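PDB 5MTW: SecB-like chaperone Rv1957, which acts as the chaperone of a toxin-antitoxin-chaperone system, keeps the antitoxin HigA1 from aggregating and is required for neutralisation of the toxin HigB1. Local coordinates for residues A59-P64 and V71-C76; F108-D113 and F138-Y143; G49-L54 and R79-A84. All blocks are in the same frame, centred on the assembly; numbering follows the deposited sequence.

Contact 1: A59-P64 and V71-C76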
loop_
_atom_site.group_PDB
_atom_site.type_symbol
_atom_site.label_atom_id
_atom_site.label_comp_id
_atom_site.label_asym_id
_atom_site.label_seq_id
_atom_site.Cartn_x
_atom_site.Cartn_y
_atom_site.Cartn_z
ATOM N N ALA A 59 -7.481 -8.097 -21.123
ATOM C CA ALA A 59 -6.779 -8.643 -22.240
ATOM C C ALA A 59 -6.100 -9.883 -21.715
ATOM O O ALA A 59 -5.928 -10.041 -20.495
ATOM C CB ALA A 59 -5.825 -7.610 -22.802
ATOM N N VAL A 60 -5.802 -10.830 -22.585
ATOM C CA VAL A 60 -5.052 -12.030 -22.137
ATOM C C VAL A 60 -3.857 -12.210 -23.135
ATOM O O VAL A 60 -3.963 -11.896 -24.310
ATOM C CB VAL A 60 -5.971 -13.248 -21.922
ATOM C CG1 VAL A 60 -6.673 -13.672 -23.195
ATOM C CG2 VAL A 60 -5.212 -14.454 -21.343
ATOM N N ASP A 61 -2.703 -12.592 -22.628
ATOM C CA ASP A 61 -1.534 -12.881 -23.506
ATOM C C ASP A 61 -1.199 -14.312 -23.253
ATOM O O ASP A 61 -0.981 -14.745 -22.078
ATOM C CB ASP A 61 -0.290 -12.022 -23.187
ATOM C CG ASP A 61 -0.548 -10.551 -23.194
ATOM O OD1 ASP A 61 -1.106 -10.052 -24.196
ATOM O OD2 ASP A 61 -0.166 -9.873 -22.189
ATOM N N ALA A 62 -1.188 -15.094 -24.329
ATOM C CA ALA A 62 -0.918 -16.494 -24.255
ATOM C C ALA A 62 -0.250 -16.989 -25.510
ATOM O O ALA A 62 -0.267 -16.331 -26.523
ATOM C CB ALA A 62 -2.219 -17.222 -24.012
ATOM N N ASP A 63 0.402 -18.116 -25.433
ATOM C CA ASP A 63 0.913 -18.753 -26.663
ATOM C C ASP A 63 0.999 -20.197 -26.292
ATOM O O ASP A 63 2.053 -20.657 -25.957
ATOM C CB ASP A 63 2.299 -18.235 -27.022
ATOM C CG ASP A 63 2.917 -18.936 -28.316
ATOM O OD1 ASP A 63 2.322 -19.842 -29.042
ATOM O OD2 ASP A 63 4.070 -18.542 -28.552
ATOM N N PRO A 64 -0.156 -20.857 -26.251
ATOM C CA PRO A 64 -0.267 -22.143 -25.574
ATOM C C PRO A 64 0.476 -23.311 -26.211
ATOM O O PRO A 64 0.730 -24.309 -25.527
ATOM C CB PRO A 64 -1.785 -22.407 -25.507
ATOM C CG PRO A 64 -2.454 -21.316 -26.261
ATOM C CD PRO A 64 -1.451 -20.276 -26.620
ATOM N N VAL A 71 -0.939 -14.601 -19.262
ATOM C CA VAL A 71 -1.081 -13.383 -18.461
ATOM C C VAL A 71 -2.410 -12.696 -18.693
ATOM O O VAL A 71 -2.766 -12.416 -19.831
ATOM C CB VAL A 71 0.025 -12.378 -18.857
ATOM C CG1 VAL A 71 -0.119 -11.051 -18.062
ATOM C CG2 VAL A 71 1.361 -12.992 -18.557
ATOM N N VAL A 72 -3.133 -12.422 -17.626
ATOM C CA VAL A 72 -4.363 -11.605 -17.668
ATOM C C VAL A 72 -4.005 -10.195 -17.291
ATOM O O VAL A 72 -3.365 -9.962 -16.218
ATOM C CB VAL A 72 -5.465 -12.125 -16.712
ATOM C CG1 VAL A 72 -6.700 -11.203 -16.773
ATOM C CG2 VAL A 72 -5.813 -13.533 -17.148
ATOM N N ARG A 73 -4.381 -9.244 -18.159
ATOM C CA ARG A 73 -4.095 -7.836 -17.957
ATOM C C ARG A 73 -5.420 -7.076 -17.893
ATOM O O ARG A 73 -6.368 -7.349 -18.675
ATOM C CB ARG A 73 -3.226 -7.234 -19.114
ATOM C CG ARG A 73 -1.820 -7.700 -19.222
ATOM C CD ARG A 73 -1.045 -6.913 -20.291
ATOM N NE ARG A 73 -1.309 -7.457 -21.614
ATOM C CZ ARG A 73 -1.977 -6.830 -22.592
ATOM N NH1 ARG A 73 -2.425 -5.580 -22.433
ATOM N NH2 ARG A 73 -2.185 -7.483 -23.748
ATOM N N ILE A 74 -5.501 -6.158 -16.958
ATOM C CA ILE A 74 -6.607 -5.187 -16.937
ATOM C C ILE A 74 -6.035 -3.781 -16.932
ATOM O O ILE A 74 -5.237 -3.407 -16.037
ATOM C CB ILE A 74 -7.601 -5.416 -15.767
ATOM C CG1 ILE A 74 -8.146 -6.857 -15.909
ATOM C CG2 ILE A 74 -8.723 -4.370 -15.816
ATOM C CD1 ILE A 74 -8.945 -7.324 -14.750
ATOM N N SER A 75 -6.372 -3.095 -18.020
ATOM C CA SER A 75 -6.084 -1.658 -18.244
ATOM C C SER A 75 -7.227 -0.815 -17.643
ATOM O O SER A 75 -8.399 -1.190 -17.780
ATOM C CB SER A 75 -5.920 -1.385 -19.765
ATOM O OG SER A 75 -5.559 -0.045 -19.975
ATOM N N CYS A 76 -6.889 0.205 -16.854
ATOM C CA CYS A 76 -7.877 1.030 -16.175
ATOM C C CYS A 76 -7.678 2.520 -16.515
ATOM O O CYS A 76 -6.508 3.028 -16.599
ATOM C CB CYS A 76 -7.791 0.860 -14.673
ATOM S SG CYS A 76 -7.792 -0.844 -14.140
#
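Arg73 and Asp61 reach for each other diagonally over two antiparallel strands, and their side chains cross at about a right angle. The arginine presents its flank: NE gives a hydrogen bond of 2.7 Å to Asp61 OD2, and NH2 gives one of 2.8 Å to Asp61 OD1. Both oxygens are met on the syn side, and the carboxylate and guanidinium planes lie only 13° apart, so this is a bidentate, side-on salt bridge with nearly straight bonds. The bend at chi3 (-82°) turns the arginine chain round so that NE and NH2 face the aspartate together. Ala59 supplies the floor: its CB lies over one guanidinium face, toward the rim, 3.8 Å from Arg73 NH2. Such a grip at two points, with a methyl against one face, should restrain rotation of the guanidinium.

Beneath, the backbones form a regular ladder. Ala59 with Arg73 and Asp61 with Val71 are hydrogen-bonded pairs, and between them stands the non-hydrogen-bonded pair Val60 and Val72. These two valines point to the other face, where they touch loosely, Val60 CG2 lying 4.3 Å from Val72 CG2. Val60 CA also comes to 3.3 Å from Val71 O, a CA-H...O contact.

Arg73 NH1 has a second acidic partner, Glu107, so Arg73 links acidic side chains of strands 50-62 and 99-114 across its own strand. On that same face Asp61 and Val71 pack against the bound peptide. The face of Val60 and Val72 turns inward, with Val72 on Leu140 of helix 125-154 and on Phe112 of strand 99-114, while Val60 rests on Phe70.

Contact 2: F108-D113 and F138-Y143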
loop_
_atom_site.group_PDB
_atom_site.type_symbol
_atom_site.label_atom_id
_atom_site.label_comp_id
_atom_site.label_asym_id
_atom_site.label_seq_id
_atom_site.Cartn_x
_atom_site.Cartn_y
_atom_site.Cartn_z
ATOM N N PHE A 108 -2.692 -3.558 -14.472
ATOM C CA PHE A 108 -2.255 -4.652 -13.677
ATOM C C PHE A 108 -2.188 -5.942 -14.527
ATOM O O PHE A 108 -2.926 -6.133 -15.529
ATOM C CB PHE A 108 -3.187 -4.843 -12.437
ATOM C CG PHE A 108 -2.799 -3.949 -11.246
ATOM C CD1 PHE A 108 -1.856 -4.386 -10.325
ATOM C CD2 PHE A 108 -3.345 -2.657 -11.065
ATOM C CE1 PHE A 108 -1.438 -3.559 -9.244
ATOM C CE2 PHE A 108 -2.945 -1.843 -10.010
ATOM C CZ PHE A 108 -2.053 -2.325 -9.060
ATOM N N ALA A 109 -1.311 -6.839 -14.099
ATOM C CA ALA A 109 -1.151 -8.116 -14.691
ATOM C C ALA A 109 -1.128 -9.204 -13.674
ATOM O O ALA A 109 -0.488 -8.996 -12.653
ATOM C CB ALA A 109 0.183 -8.190 -15.347
ATOM N N ALA A 110 -1.803 -10.301 -13.997
ATOM C CA ALA A 110 -1.789 -11.564 -13.298
ATOM C C ALA A 110 -1.227 -12.755 -14.186
ATOM O O ALA A 110 -1.645 -13.002 -15.344
ATOM C CB ALA A 110 -3.176 -11.872 -12.711
ATOM N N LEU A 111 -0.292 -13.480 -13.599
ATOM C CA LEU A 111 0.451 -14.578 -14.263
ATOM C C LEU A 111 -0.163 -15.924 -13.789
ATOM O O LEU A 111 -0.337 -16.117 -12.605
ATOM C CB LEU A 111 1.901 -14.545 -13.829
ATOM C CG LEU A 111 2.827 -15.677 -14.377
ATOM C CD1 LEU A 111 2.777 -15.683 -15.905
ATOM C CD2 LEU A 111 4.251 -15.543 -13.883
ATOM N N PHE A 112 -0.547 -16.777 -14.728
ATOM C CA PHE A 112 -1.082 -18.060 -14.416
ATOM C C PHE A 112 -0.301 -19.078 -15.210
ATOM O O PHE A 112 0.217 -18.777 -16.309
ATOM C CB PHE A 112 -2.515 -18.218 -14.894
ATOM C CG PHE A 112 -3.477 -17.272 -14.267
ATOM C CD1 PHE A 112 -3.576 -15.989 -14.743
ATOM C CD2 PHE A 112 -4.294 -17.669 -13.219
ATOM C CE1 PHE A 112 -4.483 -15.101 -14.204
ATOM C CE2 PHE A 112 -5.214 -16.816 -12.691
ATOM C CZ PHE A 112 -5.289 -15.487 -13.150
ATOM N N ASP A 113 -0.280 -20.284 -14.702
ATOM C CA ASP A 113 0.110 -21.360 -15.570
ATOM C C ASP A 113 -0.860 -22.561 -15.398
ATOM O O ASP A 113 -1.822 -22.520 -14.568
ATOM C CB ASP A 113 1.602 -21.633 -15.487
ATOM C CG ASP A 113 2.077 -21.944 -14.087
ATOM O OD1 ASP A 113 1.320 -22.570 -13.332
ATOM O OD2 ASP A 113 3.242 -21.575 -13.772
ATOM N N PHE A 138 -11.733 -11.014 -11.542
ATOM C CA PHE A 138 -12.049 -10.941 -10.115
ATOM C C PHE A 138 -10.847 -11.180 -9.168
ATOM O O PHE A 138 -10.889 -10.797 -7.993
ATOM C CB PHE A 138 -13.247 -11.849 -9.805
ATOM C CG PHE A 138 -14.548 -11.231 -10.293
ATOM C CD1 PHE A 138 -15.261 -10.380 -9.476
ATOM C CD2 PHE A 138 -15.004 -11.441 -11.586
ATOM C CE1 PHE A 138 -16.437 -9.785 -9.920
ATOM C CE2 PHE A 138 -16.176 -10.838 -12.037
ATOM C CZ PHE A 138 -16.889 -10.009 -11.194
ATOM N N ALA A 139 -9.812 -11.849 -9.662
ATOM C CA ALA A 139 -8.554 -11.932 -8.913
ATOM C C ALA A 139 -7.832 -10.559 -8.813
ATOM O O ALA A 139 -7.144 -10.188 -7.802
ATOM C CB ALA A 139 -7.644 -12.925 -9.607
ATOM N N LEU A 140 -7.910 -9.854 -9.910
ATOM C CA LEU A 140 -7.175 -8.601 -10.098
ATOM C C LEU A 140 -7.924 -7.417 -9.477
ATOM O O LEU A 140 -7.320 -6.456 -9.037
ATOM C CB LEU A 140 -6.937 -8.309 -11.585
ATOM C CG LEU A 140 -5.733 -9.047 -12.232
ATOM C CD1 LEU A 140 -5.716 -8.873 -13.760
ATOM C CD2 LEU A 140 -4.481 -8.467 -11.568
ATOM N N TYR A 141 -9.251 -7.465 -9.454
ATOM C CA TYR A 141 -10.020 -6.353 -8.976
ATOM C C TYR A 141 -9.588 -5.831 -7.606
ATOM O O TYR A 141 -9.482 -4.630 -7.439
ATOM C CB TYR A 141 -11.562 -6.618 -9.032
ATOM C CG TYR A 141 -12.348 -5.413 -8.604
ATOM C CD1 TYR A 141 -12.567 -4.368 -9.473
ATOM C CD2 TYR A 141 -12.885 -5.320 -7.348
ATOM C CE1 TYR A 141 -13.275 -3.264 -9.087
ATOM C CE2 TYR A 141 -13.596 -4.202 -6.944
ATOM C CZ TYR A 141 -13.790 -3.171 -7.829
ATOM O OH TYR A 141 -14.552 -2.091 -7.577
ATOM N N PRO A 142 -9.270 -6.739 -6.640
ATOM C CA PRO A 142 -8.891 -6.177 -5.309
ATOM C C PRO A 142 -7.559 -5.380 -5.335
ATOM O O PRO A 142 -7.386 -4.421 -4.619
ATOM C CB PRO A 142 -8.781 -7.427 -4.432
ATOM C CG PRO A 142 -9.744 -8.364 -5.034
ATOM C CD PRO A 142 -9.719 -8.131 -6.533
ATOM N N TYR A 143 -6.675 -5.720 -6.277
ATOM C CA TYR A 143 -5.440 -5.027 -6.399
ATOM C C TYR A 143 -5.620 -3.665 -7.015
ATOM O O TYR A 143 -4.902 -2.655 -6.725
ATOM C CB TYR A 143 -4.468 -5.797 -7.291
ATOM C CG TYR A 143 -4.005 -7.061 -6.615
ATOM C CD1 TYR A 143 -4.789 -8.211 -6.671
ATOM C CD2 TYR A 143 -2.795 -7.112 -5.934
ATOM C CE1 TYR A 143 -4.391 -9.407 -6.042
ATOM C CE2 TYR A 143 -2.376 -8.300 -5.316
ATOM C CZ TYR A 143 -3.171 -9.443 -5.374
ATOM O OH TYR A 143 -2.713 -10.625 -4.765
#
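Leu140 is the bump that the helix sets on the sheet, pushing its branched end into the shallow place left by the small side chain of Ala110. Leu140 CD2 comes to 3.8 Å from Ala110 CB and, on its other flank, to 3.9 Å from Phe108 CB. With CG beside the backbone N and anti to the carbonyl carbon (chi1 -82°), the leucine descends from the helix onto the strand, and CD1 also reaches Ala110 CB, at 4.1 Å. The methyl of Ala110 is thus met by both branches.

The second bump is the Phe108 ring, which rises from the strand beside Leu140 and slides under the next turn of the helix. Tyr143 CB lies over one ring face, offset toward the rim, with Phe108 CE1 4.2 Å away, while Phe108 CZ is 3.7 Å from Tyr143 O. In the SecB-like fold a long helix lies across one face of a four-stranded antiparallel sheet, and this is that helix-on-sheet layer: the axes of strand 108-113 and helix 138-143 pass 8.9 Å apart. Val72 and Ile74 from strand 69-82 flank Leu140, and Leu33 from strand 26-40 adjoins Phe108. The Tyr143 ring turns away from the strand and meets Tyr149 of the second subunit edge-to-face. On the far side of the sheet, Ala109 and Leu111 pack against aromatic parts of the bound peptide.

Contact 3: G49-L54 and R79-A84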
loop_
_atom_site.group_PDB
_atom_site.type_symbol
_atom_site.label_atom_id
_atom_site.label_comp_id
_atom_site.label_asym_id
_atom_site.label_seq_id
_atom_site.Cartn_x
_atom_site.Cartn_y
_atom_site.Cartn_z
ATOM N N GLY A 49 -19.943 18.454 -4.914
ATOM C CA GLY A 49 -20.260 17.111 -5.371
ATOM C C GLY A 49 -19.052 16.555 -6.112
ATOM O O GLY A 49 -18.685 17.048 -7.198
ATOM N N LEU A 50 -18.424 15.531 -5.532
ATOM C CA LEU A 50 -17.260 14.893 -6.177
ATOM C C LEU A 50 -17.626 13.493 -6.704
ATOM O O LEU A 50 -18.368 12.704 -6.060
ATOM C CB LEU A 50 -16.022 15.070 -5.269
ATOM C CG LEU A 50 -14.859 14.143 -5.249
ATOM C CD1 LEU A 50 -13.708 14.605 -4.370
ATOM C CD2 LEU A 50 -15.474 12.929 -4.627
ATOM N N THR A 51 -17.222 13.222 -7.938
ATOM C CA THR A 51 -17.544 11.939 -8.510
ATOM C C THR A 51 -16.368 11.279 -9.318
ATOM O O THR A 51 -15.310 11.819 -9.409
ATOM C CB THR A 51 -18.832 12.011 -9.372
ATOM O OG1 THR A 51 -19.348 10.682 -9.539
ATOM C CG2 THR A 51 -18.554 12.675 -10.734
ATOM N N TYR A 52 -16.611 10.111 -9.879
ATOM C CA TYR A 52 -15.590 9.435 -10.669
ATOM C C TYR A 52 -16.121 8.541 -11.729
ATOM O O TYR A 52 -17.191 8.031 -11.596
ATOM C CB TYR A 52 -14.676 8.672 -9.708
ATOM C CG TYR A 52 -15.304 7.450 -9.133
ATOM C CD1 TYR A 52 -16.116 7.524 -8.040
ATOM C CD2 TYR A 52 -15.062 6.193 -9.716
ATOM C CE1 TYR A 52 -16.723 6.400 -7.548
ATOM C CE2 TYR A 52 -15.613 5.043 -9.198
ATOM C CZ TYR A 52 -16.430 5.156 -8.105
ATOM O OH TYR A 52 -16.979 4.053 -7.567
ATOM N N ASP A 53 -15.313 8.342 -12.743
ATOM C CA ASP A 53 -15.548 7.382 -13.818
ATOM C C ASP A 53 -14.378 6.414 -13.829
ATOM O O ASP A 53 -13.228 6.837 -13.602
ATOM C CB ASP A 53 -15.515 8.029 -15.208
ATOM C CG ASP A 53 -16.563 9.051 -15.415
ATOM O OD1 ASP A 53 -17.537 9.109 -14.651
ATOM O OD2 ASP A 53 -16.412 9.813 -16.377
ATOM N N LEU A 54 -14.660 5.138 -14.051
ATOM C CA LEU A 54 -13.607 4.075 -14.095
ATOM C C LEU A 54 -13.902 3.054 -15.208
ATOM O O LEU A 54 -14.843 2.298 -15.120
ATOM C CB LEU A 54 -13.465 3.372 -12.753
ATOM C CG LEU A 54 -12.318 2.347 -12.647
ATOM C CD1 LEU A 54 -10.967 2.845 -13.100
ATOM C CD2 LEU A 54 -12.193 1.746 -11.236
ATOM N N ARG A 79 -11.045 8.737 -13.764
ATOM C CA ARG A 79 -11.252 10.176 -13.908
ATOM C C ARG A 79 -12.043 10.584 -12.690
ATOM O O ARG A 79 -13.131 10.071 -12.449
ATOM C CB ARG A 79 -12.066 10.507 -15.164
ATOM C CG ARG A 79 -11.302 10.666 -16.458
ATOM C CD ARG A 79 -12.246 11.135 -17.618
ATOM N NE ARG A 79 -11.778 12.325 -18.361
ATOM C CZ ARG A 79 -10.740 12.375 -19.211
ATOM N NH1 ARG A 79 -9.989 11.331 -19.433
ATOM N NH2 ARG A 79 -10.447 13.489 -19.856
ATOM N N ILE A 80 -11.435 11.428 -11.890
ATOM C CA ILE A 80 -12.078 12.042 -10.721
ATOM C C ILE A 80 -12.466 13.473 -11.071
ATOM O O ILE A 80 -11.666 14.221 -11.592
ATOM C CB ILE A 80 -11.153 12.005 -9.497
ATOM C CG1 ILE A 80 -10.948 10.530 -9.090
ATOM C CG2 ILE A 80 -11.741 12.773 -8.331
ATOM C CD1 ILE A 80 -9.986 10.370 -7.954
ATOM N N GLN A 81 -13.706 13.812 -10.746
ATOM C CA GLN A 81 -14.329 15.030 -11.210
ATOM C C GLN A 81 -15.172 15.704 -10.138
ATOM O O GLN A 81 -15.879 15.027 -9.393
ATOM C CB GLN A 81 -15.284 14.677 -12.324
ATOM C CG GLN A 81 -14.647 14.077 -13.551
ATOM C CD GLN A 81 -15.650 13.949 -14.658
ATOM O OE1 GLN A 81 -16.673 13.342 -14.458
ATOM N NE2 GLN A 81 -15.395 14.570 -15.791
ATOM N N ASN A 82 -15.083 17.034 -10.131
ATOM C CA ASN A 82 -16.084 17.995 -9.503
ATOM C C ASN A 82 -17.394 18.096 -10.310
ATOM O O ASN A 82 -17.383 18.368 -11.496
ATOM C CB ASN A 82 -15.481 19.438 -9.373
ATOM C CG ASN A 82 -14.347 19.501 -8.344
ATOM O OD1 ASN A 82 -14.346 18.705 -7.415
ATOM N ND2 ASN A 82 -13.354 20.403 -8.527
ATOM N N GLN A 83 -18.512 17.888 -9.638
ATOM C CA GLN A 83 -19.856 18.010 -10.251
ATOM C C GLN A 83 -20.381 19.462 -10.086
ATOM O O GLN A 83 -20.013 20.155 -9.131
ATOM C CB GLN A 83 -20.809 17.036 -9.527
ATOM C CG GLN A 83 -21.703 16.178 -10.402
ATOM C CD GLN A 83 -22.314 15.020 -9.624
ATOM O OE1 GLN A 83 -22.320 15.014 -8.396
ATOM N NE2 GLN A 83 -22.820 14.032 -10.336
ATOM N N ALA A 84 -21.207 19.918 -11.025
ATOM C CA ALA A 84 -22.240 20.929 -10.742
ATOM C C ALA A 84 -21.694 22.303 -10.396
ATOM O O ALA A 84 -20.583 22.637 -10.762
ATOM C CB ALA A 84 -23.149 20.432 -9.615
#
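Thr51 and Gln81 face each other in a hydrogen-bonded antiparallel pair, and their side chains run side by side, pointing the same way. Thr51 CG2 is the touching atom, 3.8 Å from Gln81 O and 4.2 Å from Gln81 CB. It takes the cramped place between the backbone N and carbonyl carbon, which leaves OG1 anti to the backbone N (chi1 -161°). Below the side chains, Thr51 N meets Gln81 O at 2.7 Å.

Asp53 with Arg79 makes the next hydrogen-bonded pair. Their side chains share the face of Thr51 and Gln81 but part beyond CB. At the other end Gln83 N gives a 2.6 Å bond to Gly49 O, and Gln83 CB presses to 3.2 Å from the same oxygen. Gly49 has backbone angles at which a side chain would strike the preceding carbonyl.

On the opposite face Tyr52 stands against Ile80 in a non-hydrogen-bonded pair, Tyr52 CB lying 4.2 Å from Ile80 CG1. A chi1 of 73° swings the ring off the neighbouring strand, and its hydroxyl is hydrogen-bonded to Glu163.

Further out, Asp100 accepts a bond from Gln81 NE2, His77 one from Arg79 NH1, and Ala43 O one from Asn82 ND2. Leu50, Tyr52 and Ile80 pack on aromatic side chains of the bound peptide, and Leu50 also bonds to it through its backbone. This is the open end of a long antiparallel beta hairpin, whose Leu50, Tyr52 and Ile80 form part of the surface that binds the antitoxin peptide.

Contacts 1 and 3 pair the same two strands, 50-62 and 69-82, with centres about 29 Å apart on opposite sides of the chain's centre. Contact 1 lies near the turn, contact 3 near the open end of the hairpin. Both rest on backbone ladders and are partly buried, yet contact 1 adds a salt bridge across the strands, whereas several polar side chains of contact 3, such as Gln81 and Asn82, find their main partners outside it. Contact 2 is wholly buried and apolar, joining strand 99-114 to helix 125-154. It meets contact 1 directly, as Val72 O accepts a probable hydrogen bond from Ala110 N at 2.7 Å, but does not touch contact 3. The bound peptide reaches all three.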